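Local coordinates for protein UDP-L-Rhamnose Synthase (Acanthamoeba polyphaga mimivirus, PDB 7JID) that makes UDP-L-rhamnose, probably by NADPH-dependent reduction of a UDP-linked keto-deoxy sugar, using a Rossmann-type nucleotide-binding domain, at residues 149-154 with 211-216; 166-171 with 285-290; 216-221 with 273-278. All coordinates share one frame; numbering follows the deposited sequence.

In the fold
The three contacts are all partly buried, set between the interior of the chain and its surface, and their chemistry follows the elements they join. Contact 1 lies at the edge of the parallel Rossmann sheet, where water and polar groups connect the turn after helix 138-150 with the outermost strand 212-215. Contacts 2 and 3 share helix 277-287: contact 3 holds its start with two direct hydrogen bonds, whereas contact 2, centred about 17 Å from the centre of contact 3, meets its end through apolar packing and one bridging water. Phe216 links contacts 1 and 3 in sequence. Contact 2 has the most exposed residues of the three, lysines among them.

Contact 1. Residues 149-154 with 211-216; sequences LMHFFD and TGTFNF
Two torsions set up the meeting of Asp154 and His151 with the strand. In Asp154 a chi1 of -164° carries CG to the side opposite the backbone N, which turns the carboxylate toward Gly212 and Thr213, while Thr213 (chi1 -66°) sends OG1 over the imidazole of His151. That hydroxyl oxygen, Thr213 OG1, stands above one face of the ring, offset toward the rim and 3.2 Å from His151 CE1, and the two side chains cross at about a right angle. A water lies over the same face; it donates to Asp154 OD1 and is hydrogen-bonded to Thr213 OG1 at 2.7 Å. A second water donates to Asp154 OD1 at 2.7 Å and accepts from the backbone N of Thr213, so one carboxylate oxygen reaches both the side chain and the main chain of Thr213 through solvent. Gly212, with a positive phi, lets Asp154 OD1 come within 3.3 Å of its CA. The direct bond is at Thr211, whose OG1 donates to Asp154 O over 2.9 Å, in the carbonyl plane and on a lone pair.

The arrangement fastens the turn after helix 138-150 to the outermost strand of the parallel Rossmann sheet. Beyond the contact, Asn159 on the neighbouring strand bonds Thr213 OG1, and His151 is held by the backbone oxygens of Asp147 at ND1 and Glu128 at NE2. Two carbonyl partners are consistent with protons on both ring nitrogens, a cation that the nearby carboxylate and the hydroxyl oxygen over the face might weakly favour.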
ATOM      1  N   LEU A 149       1.680   6.829   6.025  1.00 10.58           N
ATOM      2  CA  LEU A 149       0.251   6.677   6.382  1.00 11.06           C
ATOM      3  C   LEU A 149       0.093   6.793   7.891  1.00 11.19           C
ATOM      4  O   LEU A 149      -0.927   7.363   8.375  1.00 10.79           O
ATOM      5  CB  LEU A 149      -0.299   5.349   5.849  1.00 11.55           C
ATOM      6  CG  LEU A 149      -0.495   5.337   4.338  1.00 10.98           C
ATOM      7  CD1 LEU A 149      -0.620   3.914   3.817  1.00 10.02           C
ATOM      8  CD2 LEU A 149      -1.719   6.156   3.974  1.00 11.71           C
ATOM      9  N   MET A 150       1.102   6.385   8.649  1.00 10.10           N
ATOM     10  CA  MET A 150       1.006   6.448  10.137  1.00 10.35           C
ATOM     11  C   MET A 150       0.990   7.900  10.622  1.00  9.78           C
ATOM     12  O   MET A 150       0.452   8.141  11.722  1.00 11.34           O
ATOM     13  CB  MET A 150       2.114   5.664  10.829  1.00 10.89           C
ATOM     14  CG  MET A 150       1.963   4.177  10.677  1.00 11.61           C
ATOM     15  SD  MET A 150       0.441   3.527  11.467  1.00 11.59           S
ATOM     16  CE  MET A 150       0.560   1.803  10.973  1.00 10.55           C
ATOM     17  N   HIS A 151       1.487   8.836   9.824  1.00 10.32           N
ATOM     18  CA  HIS A 151       1.516  10.270  10.198  1.00 11.76           C
ATOM     19  C   HIS A 151       0.079  10.803  10.213  1.00 13.93           C
ATOM     20  O   HIS A 151      -0.148  11.833  10.861  1.00 15.38           O
ATOM     21  CB  HIS A 151       2.441  11.047   9.264  1.00 12.83           C
ATOM     22  CG  HIS A 151       3.894  10.874   9.581  1.00 15.02           C
ATOM     23  ND1 HIS A 151       4.617   9.700   9.275  1.00 14.70           N
ATOM     24  CD2 HIS A 151       4.796  11.736  10.121  1.00 17.04           C
ATOM     25  CE1 HIS A 151       5.874   9.853   9.670  1.00 15.94           C
ATOM     26  NE2 HIS A 151       6.019  11.131  10.102  1.00 15.95           N
ATOM     27  N   PHE A 152      -0.864  10.164   9.516  1.00 12.15           N
ATOM     28  CA  PHE A 152      -2.306  10.522   9.600  1.00 12.41           C
ATOM     29  C   PHE A 152      -2.923  10.097  10.938  1.00 13.42           C
ATOM     30  O   PHE A 152      -4.094  10.490  11.195  1.00 14.39           O
ATOM     31  CB  PHE A 152      -3.092   9.900   8.445  1.00 12.94           C
ATOM     32  CG  PHE A 152      -2.791  10.558   7.138  1.00 12.68           C
ATOM     33  CD1 PHE A 152      -3.304  11.801   6.844  1.00 13.89           C
ATOM     34  CD2 PHE A 152      -2.029   9.920   6.183  1.00 14.42           C
ATOM     35  CE1 PHE A 152      -3.022  12.408   5.630  1.00 12.88           C
ATOM     36  CE2 PHE A 152      -1.762  10.520   4.961  1.00 13.38           C
ATOM     37  CZ  PHE A 152      -2.227  11.788   4.703  1.00 13.29           C
ATOM     38  N   PHE A 153      -2.187   9.366  11.787  1.00 11.48           N
ATOM     39  CA  PHE A 153      -2.631   8.888  13.106  1.00 11.92           C
ATOM     40  C   PHE A 153      -1.700   9.426  14.211  1.00 10.98           C
ATOM     41  O   PHE A 153      -1.499   8.766  15.194  1.00 11.78           O
ATOM     42  CB  PHE A 153      -2.664   7.359  13.136  1.00 11.56           C
ATOM     43  CG  PHE A 153      -3.620   6.734  12.161  1.00 11.53           C
ATOM     44  CD1 PHE A 153      -4.896   6.379  12.554  1.00 11.35           C
ATOM     45  CD2 PHE A 153      -3.230   6.482  10.857  1.00 11.25           C
ATOM     46  CE1 PHE A 153      -5.777   5.811  11.647  1.00 12.13           C
ATOM     47  CE2 PHE A 153      -4.107   5.894   9.953  1.00 12.05           C
ATOM     48  CZ  PHE A 153      -5.373   5.545  10.361  1.00 11.98           C
ATOM     49  N   ASP A 154      -1.209  10.644  14.044  1.00 12.18           N
ATOM     50  CA  ASP A 154      -0.136  11.192  14.905  1.00 12.01           C
ATOM     51  C   ASP A 154      -0.582  11.301  16.371  1.00 13.32           C
ATOM     52  O   ASP A 154       0.286  11.277  17.243  1.00 13.31           O
ATOM     53  CB  ASP A 154       0.325  12.536  14.357  1.00 11.52           C
ATOM     54  CG  ASP A 154       1.655  12.975  14.944  1.00 13.06           C
ATOM     55  OD1 ASP A 154       2.646  12.301  14.686  1.00 11.96           O
ATOM     56  OD2 ASP A 154       1.684  14.023  15.615  1.00 15.21           O
ATOM     57  N   THR A 211       2.546   9.350  21.630  1.00 10.93           N
ATOM     58  CA  THR A 211       2.113   9.057  20.240  1.00 12.61           C
ATOM     59  C   THR A 211       3.025   9.802  19.280  1.00 11.85           C
ATOM     60  O   THR A 211       3.842  10.604  19.737  1.00 13.79           O
ATOM     61  CB  THR A 211       0.628   9.348  19.958  1.00 12.47           C
ATOM     62  OG1 THR A 211       0.370  10.745  20.116  1.00 14.31           O
ATOM     63  CG2 THR A 211      -0.253   8.479  20.820  1.00 12.70           C
ATOM     64  N   GLY A 212       2.886   9.506  17.991  1.00 11.15           N
ATOM     65  CA  GLY A 212       3.662  10.189  16.961  1.00 10.19           C
ATOM     66  C   GLY A 212       4.729   9.275  16.372  1.00  8.80           C
ATOM     67  O   GLY A 212       4.873   8.146  16.826  1.00  8.76           O
ATOM     68  N   THR A 213       5.536   9.826  15.501  1.00  8.91           N
ATOM     69  CA  THR A 213       6.671   9.094  14.893  1.00  8.59           C
ATOM     70  C   THR A 213       7.925   9.381  15.730  1.00  8.86           C
ATOM     71  O   THR A 213       8.179  10.538  16.073  1.00  9.71           O
ATOM     72  CB  THR A 213       6.848   9.462  13.428  1.00  8.42           C
ATOM     73  OG1 THR A 213       5.685   8.983  12.747  1.00  9.03           O
ATOM     74  CG2 THR A 213       8.068   8.841  12.799  1.00  8.97           C
ATOM     75  N   PHE A 214       8.730   8.357  15.984  1.00  8.01           N
ATOM     76  CA  PHE A 214      10.073   8.496  16.606  1.00  8.69           C
ATOM     77  C   PHE A 214      11.049   7.630  15.840  1.00  8.43           C
ATOM     78  O   PHE A 214      10.866   6.393  15.773  1.00  8.75           O
ATOM     79  CB  PHE A 214      10.083   8.095  18.068  1.00  9.99           C
ATOM     80  CG  PHE A 214       9.354   9.046  18.988  1.00 10.98           C
ATOM     81  CD1 PHE A 214      10.071   9.895  19.825  1.00 11.87           C
ATOM     82  CD2 PHE A 214       7.976   8.993  19.101  1.00 12.09           C
ATOM     83  CE1 PHE A 214       9.388  10.729  20.710  1.00 12.07           C
ATOM     84  CE2 PHE A 214       7.298   9.863  19.954  1.00 12.09           C
ATOM     85  CZ  PHE A 214       8.019  10.693  20.791  1.00 13.24           C
ATOM     86  N   ASN A 215      12.153   8.221  15.431  1.00 10.14           N
ATOM     87  CA  ASN A 215      13.375   7.461  15.083  1.00  9.25           C
ATOM     88  C   ASN A 215      13.809   6.735  16.355  1.00 10.17           C
ATOM     89  O   ASN A 215      13.883   7.344  17.418  1.00  9.56           O
ATOM     90  CB  ASN A 215      14.431   8.412  14.514  1.00  9.98           C
ATOM     91  CG  ASN A 215      14.091   8.915  13.142  1.00  9.59           C
ATOM     92  OD1 ASN A 215      13.355   8.286  12.381  1.00  9.11           O
ATOM     93  ND2 ASN A 215      14.585  10.116  12.817  1.00  9.81           N
ATOM     94  N   PHE A 216      14.042   5.441  16.251  1.00  8.85           N
ATOM     95  CA  PHE A 216      14.122   4.544  17.411  1.00  9.79           C
ATOM     96  C   PHE A 216      15.352   3.657  17.239  1.00  9.45           C
ATOM     97  O   PHE A 216      15.285   2.443  17.400  1.00  8.77           O
ATOM     98  CB  PHE A 216      12.818   3.791  17.596  1.00 10.06           C
ATOM     99  CG  PHE A 216      12.615   3.454  19.038  1.00 10.29           C
ATOM    100  CD1 PHE A 216      12.262   4.439  19.941  1.00 11.38           C
ATOM    101  CD2 PHE A 216      12.667   2.142  19.450  1.00 10.18           C
ATOM    102  CE1 PHE A 216      12.033   4.087  21.273  1.00  9.74           C
ATOM    103  CE2 PHE A 216      12.475   1.805  20.778  1.00 10.39           C
ATOM    104  CZ  PHE A 216      12.118   2.787  21.670  1.00 10.19           C
TER
HETATM  105  O   HOH W   1       3.239  10.115  13.117  1.00  9.72           O
HETATM  106  O   HOH W   2       5.267  12.655  15.004  1.00 14.42           O

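Contact 2. Residues 166-171 with 285-290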
ATOM      1  N   ILE A 166      19.473  -5.529  17.034  1.00  9.02           N
ATOM      2  CA  ILE A 166      20.537  -6.357  17.666  1.00 11.40           C
ATOM      3  C   ILE A 166      20.055  -6.841  19.036  1.00 10.77           C
ATOM      4  O   ILE A 166      19.405  -6.062  19.725  1.00 10.86           O
ATOM      5  CB  ILE A 166      21.812  -5.529  17.812  1.00 11.72           C
ATOM      6  CG1 ILE A 166      22.449  -5.189  16.457  1.00 13.09           C
ATOM      7  CG2 ILE A 166      22.827  -6.207  18.730  1.00 12.26           C
ATOM      8  CD1 ILE A 166      23.361  -4.003  16.524  1.00 14.74           C
ATOM      9  N   THR A 167      20.283  -8.102  19.343  1.00 12.99           N
ATOM     10  CA  THR A 167      20.130  -8.623  20.719  1.00 13.64           C
ATOM     11  C   THR A 167      21.449  -9.216  21.189  1.00 13.23           C
ATOM     12  O   THR A 167      22.248  -9.665  20.333  1.00 14.07           O
ATOM     13  CB  THR A 167      18.989  -9.644  20.788  1.00 15.17           C
ATOM     14  OG1 THR A 167      19.241 -10.670  19.817  1.00 14.72           O
ATOM     15  CG2 THR A 167      17.637  -8.987  20.599  1.00 16.63           C
ATOM     16  N   ILE A 168      21.653  -9.221  22.499  1.00 14.54           N
ATOM     17  CA  ILE A 168      22.797  -9.901  23.164  1.00 15.57           C
ATOM     18  C   ILE A 168      22.685 -11.388  22.836  1.00 14.87           C
ATOM     19  O   ILE A 168      23.663 -11.971  22.363  1.00 16.37           O
ATOM     20  CB  ILE A 168      22.783  -9.639  24.679  1.00 16.31           C
ATOM     21  CG1 ILE A 168      22.943  -8.155  25.009  1.00 17.32           C
ATOM     22  CG2 ILE A 168      23.817 -10.528  25.356  1.00 16.96           C
ATOM     23  CD1 ILE A 168      22.406  -7.761  26.387  1.00 18.16           C
ATOM     24  N   GLU A 169      21.501 -11.948  23.015  1.00 17.37           N
ATOM     25  CA  GLU A 169      21.271 -13.375  22.655  1.00 19.11           C
ATOM     26  C   GLU A 169      21.402 -13.515  21.131  1.00 18.47           C
ATOM     27  O   GLU A 169      20.753 -12.760  20.438  1.00 17.51           O
ATOM     28  CB  GLU A 169      19.886 -13.826  23.123  1.00 23.03           C
ATOM     29  CG  GLU A 169      19.730 -15.341  23.084  1.00 25.01           C
ATOM     30  CD  GLU A 169      18.358 -15.874  23.462  1.00 26.12           C
ATOM     31  OE1 GLU A 169      17.546 -15.110  24.011  1.00 33.55           O
ATOM     32  OE2 GLU A 169      18.107 -17.045  23.197  1.00 32.41           O
ATOM     33  N   GLN A 170      22.122 -14.524  20.641  1.00 18.88           N
ATOM     34  CA  GLN A 170      22.242 -14.798  19.192  1.00 21.90           C
ATOM     35  C   GLN A 170      20.880 -15.279  18.669  1.00 21.43           C
ATOM     36  O   GLN A 170      20.164 -16.006  19.409  1.00 21.12           O
ATOM     37  CB  GLN A 170      23.365 -15.811  18.962  1.00 23.59           C
ATOM     38  CG  GLN A 170      24.736 -15.198  19.164  1.00 28.61           C
ATOM     39  CD  GLN A 170      25.098 -14.443  17.909  1.00 33.38           C
ATOM     40  OE1 GLN A 170      24.634 -13.331  17.673  1.00 35.29           O
ATOM     41  NE2 GLN A 170      25.836 -15.099  17.032  1.00 35.40           N
ATOM     42  N   ASN A 171      20.497 -14.867  17.465  1.00 19.60           N
ATOM     43  CA  ASN A 171      19.196 -15.248  16.854  1.00 18.11           C
ATOM     44  C   ASN A 171      19.332 -15.058  15.354  1.00 18.04           C
ATOM     45  O   ASN A 171      20.017 -14.118  14.953  1.00 16.16           O
ATOM     46  CB  ASN A 171      18.025 -14.436  17.426  1.00 19.78           C
ATOM     47  CG  ASN A 171      16.664 -14.903  16.949  1.00 22.26           C
ATOM     48  OD1 ASN A 171      16.221 -14.553  15.851  1.00 20.64           O
ATOM     49  ND2 ASN A 171      15.966 -15.666  17.784  1.00 23.97           N
ATOM     50  N   VAL A 285      28.561  -6.855  22.921  1.00 14.63           N
ATOM     51  CA  VAL A 285      29.625  -7.826  22.545  1.00 15.40           C
ATOM     52  C   VAL A 285      30.279  -8.380  23.823  1.00 19.09           C
ATOM     53  O   VAL A 285      30.559  -9.600  23.837  1.00 17.56           O
ATOM     54  CB  VAL A 285      30.655  -7.191  21.602  1.00 15.96           C
ATOM     55  CG1 VAL A 285      31.866  -8.096  21.394  1.00 17.60           C
ATOM     56  CG2 VAL A 285      29.990  -6.868  20.271  1.00 15.82           C
ATOM     57  N   SER A 286      30.496  -7.552  24.840  1.00 19.33           N
ATOM     58  CA  SER A 286      31.169  -7.992  26.101  1.00 22.32           C
ATOM     59  C   SER A 286      30.366  -9.125  26.755  1.00 25.16           C
ATOM     60  O   SER A 286      31.002 -10.033  27.357  1.00 26.63           O
ATOM     61  CB  SER A 286      31.403  -6.834  27.037  1.00 23.22           C
ATOM     62  OG  SER A 286      30.217  -6.432  27.712  1.00 26.78           O
ATOM     63  N   LYS A 287      29.039  -9.140  26.559  1.00 21.73           N
ATOM     64  CA  LYS A 287      28.090 -10.054  27.245  1.00 23.74           C
ATOM     65  C   LYS A 287      27.733 -11.262  26.369  1.00 23.72           C
ATOM     66  O   LYS A 287      27.083 -12.185  26.892  1.00 25.81           O
ATOM     67  CB  LYS A 287      26.825  -9.290  27.618  1.00 23.69           C
ATOM     68  CG  LYS A 287      27.051  -8.200  28.649  1.00 24.25           C
ATOM     69  CD  LYS A 287      25.860  -7.313  28.878  1.00 24.43           C
ATOM     70  CE  LYS A 287      26.091  -6.330  30.002  1.00 27.13           C
ATOM     71  NZ  LYS A 287      24.808  -5.757  30.466  1.00 30.49           N
ATOM     72  N   MET A 288      28.123 -11.257  25.100  1.00 21.18           N
ATOM     73  CA  MET A 288      27.660 -12.207  24.059  1.00 22.59           C
ATOM     74  C   MET A 288      28.302 -13.571  24.271  1.00 21.66           C
ATOM     75  O   MET A 288      29.512 -13.591  24.509  1.00 21.10           O
ATOM     76  CB  MET A 288      28.114 -11.773  22.663  1.00 24.05           C
ATOM     77  CG  MET A 288      27.121 -10.990  21.977  1.00 28.08           C
ATOM     78  SD  MET A 288      27.590 -10.834  20.264  1.00 25.33           S
ATOM     79  CE  MET A 288      26.014 -10.126  19.799  1.00 31.11           C
ATOM     80  N   LYS A 289      27.507 -14.624  24.079  1.00 23.20           N
ATOM     81  CA  LYS A 289      27.955 -16.016  23.829  1.00 25.01           C
ATOM     82  C   LYS A 289      28.046 -16.293  22.333  1.00 26.23           C
ATOM     83  O   LYS A 289      27.294 -15.656  21.568  1.00 23.71           O
ATOM     84  CB  LYS A 289      26.950 -16.994  24.432  1.00 28.11           C
ATOM     85  CG  LYS A 289      27.096 -17.183  25.927  1.00 31.11           C
ATOM     86  CD  LYS A 289      26.102 -18.174  26.439  1.00 31.94           C
ATOM     87  CE  LYS A 289      24.691 -17.653  26.342  1.00 31.79           C
ATOM     88  NZ  LYS A 289      23.789 -18.432  27.219  1.00 35.22           N
ATOM     89  N   PHE A 290      28.919 -17.230  21.948  1.00 27.25           N
ATOM     90  CA  PHE A 290      29.089 -17.699  20.551  1.00 29.02           C
ATOM     91  C   PHE A 290      28.867 -19.221  20.515  1.00 32.56           C
ATOM     92  O   PHE A 290      29.553 -20.020  21.153  1.00 38.12           O
ATOM     93  CB  PHE A 290      30.445 -17.239  20.017  1.00 27.98           C
ATOM     94  CG  PHE A 290      30.623 -15.744  20.102  1.00 25.84           C
ATOM     95  CD1 PHE A 290      30.282 -14.917  19.040  1.00 26.83           C
ATOM     96  CD2 PHE A 290      31.115 -15.166  21.259  1.00 25.83           C
ATOM     97  CE1 PHE A 290      30.443 -13.545  19.138  1.00 25.68           C
ATOM     98  CE2 PHE A 290      31.260 -13.794  21.361  1.00 25.13           C
ATOM     99  CZ  PHE A 290      30.937 -12.985  20.295  1.00 25.95           C
TER
HETATM  100  O   HOH W   3      24.661 -14.190  23.462  1.00 20.86           O
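Ile168 and Met288 bring a loop of the Rossmann-like domain, the one following its strand 157-162, against the C-terminal end of helix 277-287, the last helix of the chain. Apolar packing comes first. The CG2 branch of Ile168 lies 4.0 Å from Lys287 CB, touching the lysine there and at its backbone O, while the extended lysine chain leads off to a salt bridge with Glu283. Ile176 of helix 175-181 also packs on Met288.

A second group sets methionine carbons against backbone oxygens. Met288, extended beyond CG, runs alongside the loop carbonyls: its CG is 3.6 Å from Ile168 O, and the methyl CE of Met288 sits 3.8 Å from Thr167 O.

Polar and mixed contacts come next. A chi1 of -73° sets Gln170 CG opposite its carbonyl carbon, 3.5 Å from Lys289 O, and the bend at chi2 (-80°) then turns the amide. The Gln170 and Met288 side chains cross at about a right angle, with Gln170 OE1 4.1 Å from Met288 CE. That oxygen has its own partner in Thr177 OG1, so the amide is oriented from outside the contact.

No direct hydrogen bond joins the segments; a water does the work instead, donating to Ile168 O and accepting from the N of Lys289, just past the helix end. Asp196 OD2 accepts from Ile168 N. Within the loop Thr167 OG1 donates to Glu169 O over 2.7 Å, in the carbonyl plane at a C=O...donor angle of 158°.

Contact 3. Residues 216-221 with 273-278. With EDO (1,2-ethanediol), chain E.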
ATOM      1  N   PHE A 216      14.042   5.441  16.251  1.00  8.85           N
ATOM      2  CA  PHE A 216      14.122   4.544  17.411  1.00  9.79           C
ATOM      3  C   PHE A 216      15.352   3.657  17.239  1.00  9.45           C
ATOM      4  O   PHE A 216      15.285   2.443  17.400  1.00  8.77           O
ATOM      5  CB  PHE A 216      12.818   3.791  17.596  1.00 10.06           C
ATOM      6  CG  PHE A 216      12.615   3.454  19.038  1.00 10.29           C
ATOM      7  CD1 PHE A 216      12.262   4.439  19.941  1.00 11.38           C
ATOM      8  CD2 PHE A 216      12.667   2.142  19.450  1.00 10.18           C
ATOM      9  CE1 PHE A 216      12.033   4.087  21.273  1.00  9.74           C
ATOM     10  CE2 PHE A 216      12.475   1.805  20.778  1.00 10.39           C
ATOM     11  CZ  PHE A 216      12.118   2.787  21.670  1.00 10.19           C
ATOM     12  N   THR A 217      16.469   4.324  16.989  1.00  9.31           N
ATOM     13  CA  THR A 217      17.819   3.729  16.976  1.00  8.14           C
ATOM     14  C   THR A 217      18.655   4.340  18.109  1.00  7.69           C
ATOM     15  O   THR A 217      18.375   5.475  18.549  1.00  8.06           O
ATOM     16  CB  THR A 217      18.478   3.953  15.615  1.00  7.17           C
ATOM     17  OG1 THR A 217      18.350   5.344  15.341  1.00  8.18           O
ATOM     18  CG2 THR A 217      17.841   3.130  14.510  1.00  7.99           C
ATOM     19  N   ASN A 218      19.699   3.645  18.554  1.00  8.71           N
ATOM     20  CA  ASN A 218      20.676   4.222  19.508  1.00  8.81           C
ATOM     21  C   ASN A 218      21.329   5.409  18.819  1.00  9.43           C
ATOM     22  O   ASN A 218      21.514   5.400  17.588  1.00  9.19           O
ATOM     23  CB  ASN A 218      21.759   3.238  19.928  1.00  8.48           C
ATOM     24  CG  ASN A 218      21.300   2.061  20.773  1.00  8.81           C
ATOM     25  OD1 ASN A 218      20.586   1.172  20.306  1.00  9.10           O
ATOM     26  ND2 ASN A 218      21.711   2.085  22.038  1.00 10.40           N
ATOM     27  N   PRO A 219      21.610   6.484  19.561  1.00  9.43           N
ATOM     28  CA  PRO A 219      22.258   7.636  18.939  1.00  9.29           C
ATOM     29  C   PRO A 219      23.553   7.256  18.204  1.00  8.64           C
ATOM     30  O   PRO A 219      24.327   6.419  18.719  1.00  8.33           O
ATOM     31  CB  PRO A 219      22.498   8.577  20.101  1.00 10.08           C
ATOM     32  CG  PRO A 219      21.338   8.283  21.003  1.00 10.74           C
ATOM     33  CD  PRO A 219      21.153   6.756  20.944  1.00 10.76           C
ATOM     34  N   GLY A 220      23.767   7.882  17.046  1.00  8.79           N
ATOM     35  CA  GLY A 220      25.025   7.753  16.305  1.00  8.45           C
ATOM     36  C   GLY A 220      25.066   6.570  15.351  1.00  7.58           C
ATOM     37  O   GLY A 220      24.046   5.914  15.066  1.00  9.15           O
ATOM     38  N   LEU A 221      26.229   6.412  14.734  1.00  7.47           N
ATOM     39  CA  LEU A 221      26.499   5.449  13.652  1.00  8.03           C
ATOM     40  C   LEU A 221      27.532   4.430  14.050  1.00  7.63           C
ATOM     41  O   LEU A 221      28.504   4.780  14.750  1.00  7.42           O
ATOM     42  CB  LEU A 221      27.015   6.249  12.451  1.00  7.82           C
ATOM     43  CG  LEU A 221      26.026   7.183  11.773  1.00  8.69           C
ATOM     44  CD1 LEU A 221      26.755   8.016  10.712  1.00  9.48           C
ATOM     45  CD2 LEU A 221      24.836   6.405  11.191  1.00  9.12           C
ATOM     46  N   ASP A 273      19.341   8.874  28.438  1.00 22.06           N
ATOM     47  CA  ASP A 273      20.349   7.892  28.915  1.00 24.17           C
ATOM     48  C   ASP A 273      20.486   6.738  27.915  1.00 19.96           C
ATOM     49  O   ASP A 273      21.213   5.786  28.235  1.00 22.16           O
ATOM     50  CB  ASP A 273      20.030   7.354  30.320  1.00 29.52           C
ATOM     51  CG  ASP A 273      19.950   8.442  31.383  1.00 35.42           C
ATOM     52  OD1 ASP A 273      20.451   9.583  31.128  1.00 33.54           O
ATOM     53  OD2 ASP A 273      19.353   8.153  32.434  1.00 40.18           O
ATOM     54  N   VAL A 274      19.760   6.752  26.778  1.00 19.03           N
ATOM     55  CA  VAL A 274      19.969   5.677  25.773  1.00 16.46           C
ATOM     56  C   VAL A 274      21.408   5.807  25.307  1.00 14.72           C
ATOM     57  O   VAL A 274      21.770   6.858  24.802  1.00 15.29           O
ATOM     58  CB  VAL A 274      19.034   5.785  24.552  1.00 16.10           C
ATOM     59  CG1 VAL A 274      19.316   4.667  23.548  1.00 15.84           C
ATOM     60  CG2 VAL A 274      17.569   5.777  24.983  1.00 17.00           C
ATOM     61  N   PRO A 275      22.217   4.741  25.411  1.00 13.94           N
ATOM     62  CA  PRO A 275      23.641   4.799  25.082  1.00 13.59           C
ATOM     63  C   PRO A 275      23.867   5.073  23.587  1.00 11.40           C
ATOM     64  O   PRO A 275      23.102   4.553  22.764  1.00  9.91           O
ATOM     65  CB  PRO A 275      24.161   3.402  25.414  1.00 14.99           C
ATOM     66  CG  PRO A 275      23.187   2.889  26.460  1.00 17.24           C
ATOM     67  CD  PRO A 275      21.855   3.447  26.030  1.00 15.27           C
ATOM     68  N   ASP A 276      24.901   5.843  23.250  1.00 12.17           N
ATOM     69  CA  ASP A 276      25.333   5.901  21.831  1.00 10.64           C
ATOM     70  C   ASP A 276      25.590   4.467  21.376  1.00 10.18           C
ATOM     71  O   ASP A 276      25.874   3.545  22.191  1.00  9.46           O
ATOM     72  CB  ASP A 276      26.551   6.783  21.635  1.00 10.76           C
ATOM     73  CG  ASP A 276      27.791   6.104  22.155  1.00  9.64           C
ATOM     74  OD1 ASP A 276      28.347   5.286  21.407  1.00  9.67           O
ATOM     75  OD2 ASP A 276      28.228   6.395  23.323  1.00 11.93           O
ATOM     76  N   ILE A 277      25.401   4.222  20.079  1.00  9.24           N
ATOM     77  CA  ILE A 277      25.444   2.866  19.499  1.00  9.28           C
ATOM     78  C   ILE A 277      26.800   2.173  19.777  1.00  8.74           C
ATOM     79  O   ILE A 277      26.832   0.942  19.979  1.00  8.85           O
ATOM     80  CB  ILE A 277      25.113   2.919  17.990  1.00  8.30           C
ATOM     81  CG1 ILE A 277      25.040   1.537  17.370  1.00  8.53           C
ATOM     82  CG2 ILE A 277      26.085   3.796  17.214  1.00  8.33           C
ATOM     83  CD1 ILE A 277      24.005   0.648  18.007  1.00  9.08           C
ATOM     84  N   LEU A 278      27.926   2.883  19.773  1.00  8.93           N
ATOM     85  CA  LEU A 278      29.239   2.199  19.974  1.00  9.61           C
ATOM     86  C   LEU A 278      29.423   1.778  21.450  1.00  9.22           C
ATOM     87  O   LEU A 278      29.784   0.588  21.710  1.00  9.54           O
ATOM     88  CB  LEU A 278      30.381   3.082  19.455  1.00 10.36           C
ATOM     89  CG  LEU A 278      31.707   2.324  19.447  1.00 12.50           C
ATOM     90  CD1 LEU A 278      31.657   1.176  18.460  1.00 12.85           C
ATOM     91  CD2 LEU A 278      32.863   3.240  19.069  1.00 12.08           C
TER
HETATM   92  C1  EDO E 303      16.498   5.139  28.815  1.00 32.56           C
HETATM   93  O1  EDO E 303      17.726   4.434  28.697  1.00 30.75           O
HETATM   94  C2  EDO E 303      16.506   6.318  29.718  1.00 32.56           C
HETATM   95  O2  EDO E 303      16.829   7.583  29.144  1.00 29.81           O
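Asn218 and Pro219 meet the approach to helix 277-287, joining the loop that leaves the last strand of the Rossmann sheet to the N-terminus of this later helix, whose N-cap is Asp276. Asn218 can be followed outward. Its CB lies 3.4 Å from Pro275 O and 3.7 Å from Ile277 CA. At CG the chain passes Ile277 CD1, the two side chains crossing at about a right angle. The amide then divides: OD1 accepts from Ile194 N, outside the contact, while Asn218 ND2 donates to Pro275 O over 2.9 Å. That bond is nearly straight (N-H...O 166°) and lies in the amide plane, though the donor is tilted from the carbonyl plane of Pro275. Gln197 OE1 takes a second bond from ND2, so three partners fix the rotation of this buried amide.

Beside it, Pro219 CD packs on Val274 CG1 at 3.8 Å. Ile277 sends its CG2 branch against the loop main chain, 3.5 Å from Gly220 C. Asp273 N donates to O2 of a 1,2-ethanediol, probably from the crystallisation liquor, over 2.9 Å. Asp276 turns the other way, its side chain capping a backbone N beyond residues 273-278 and bonding Thr279 OG1. At the helix start, the backbone N of Ile277 is satisfied by Pro219 O at 2.8 Å, and the same oxygen takes a CA-H...O contact from Asp276 CA at 3.3 Å.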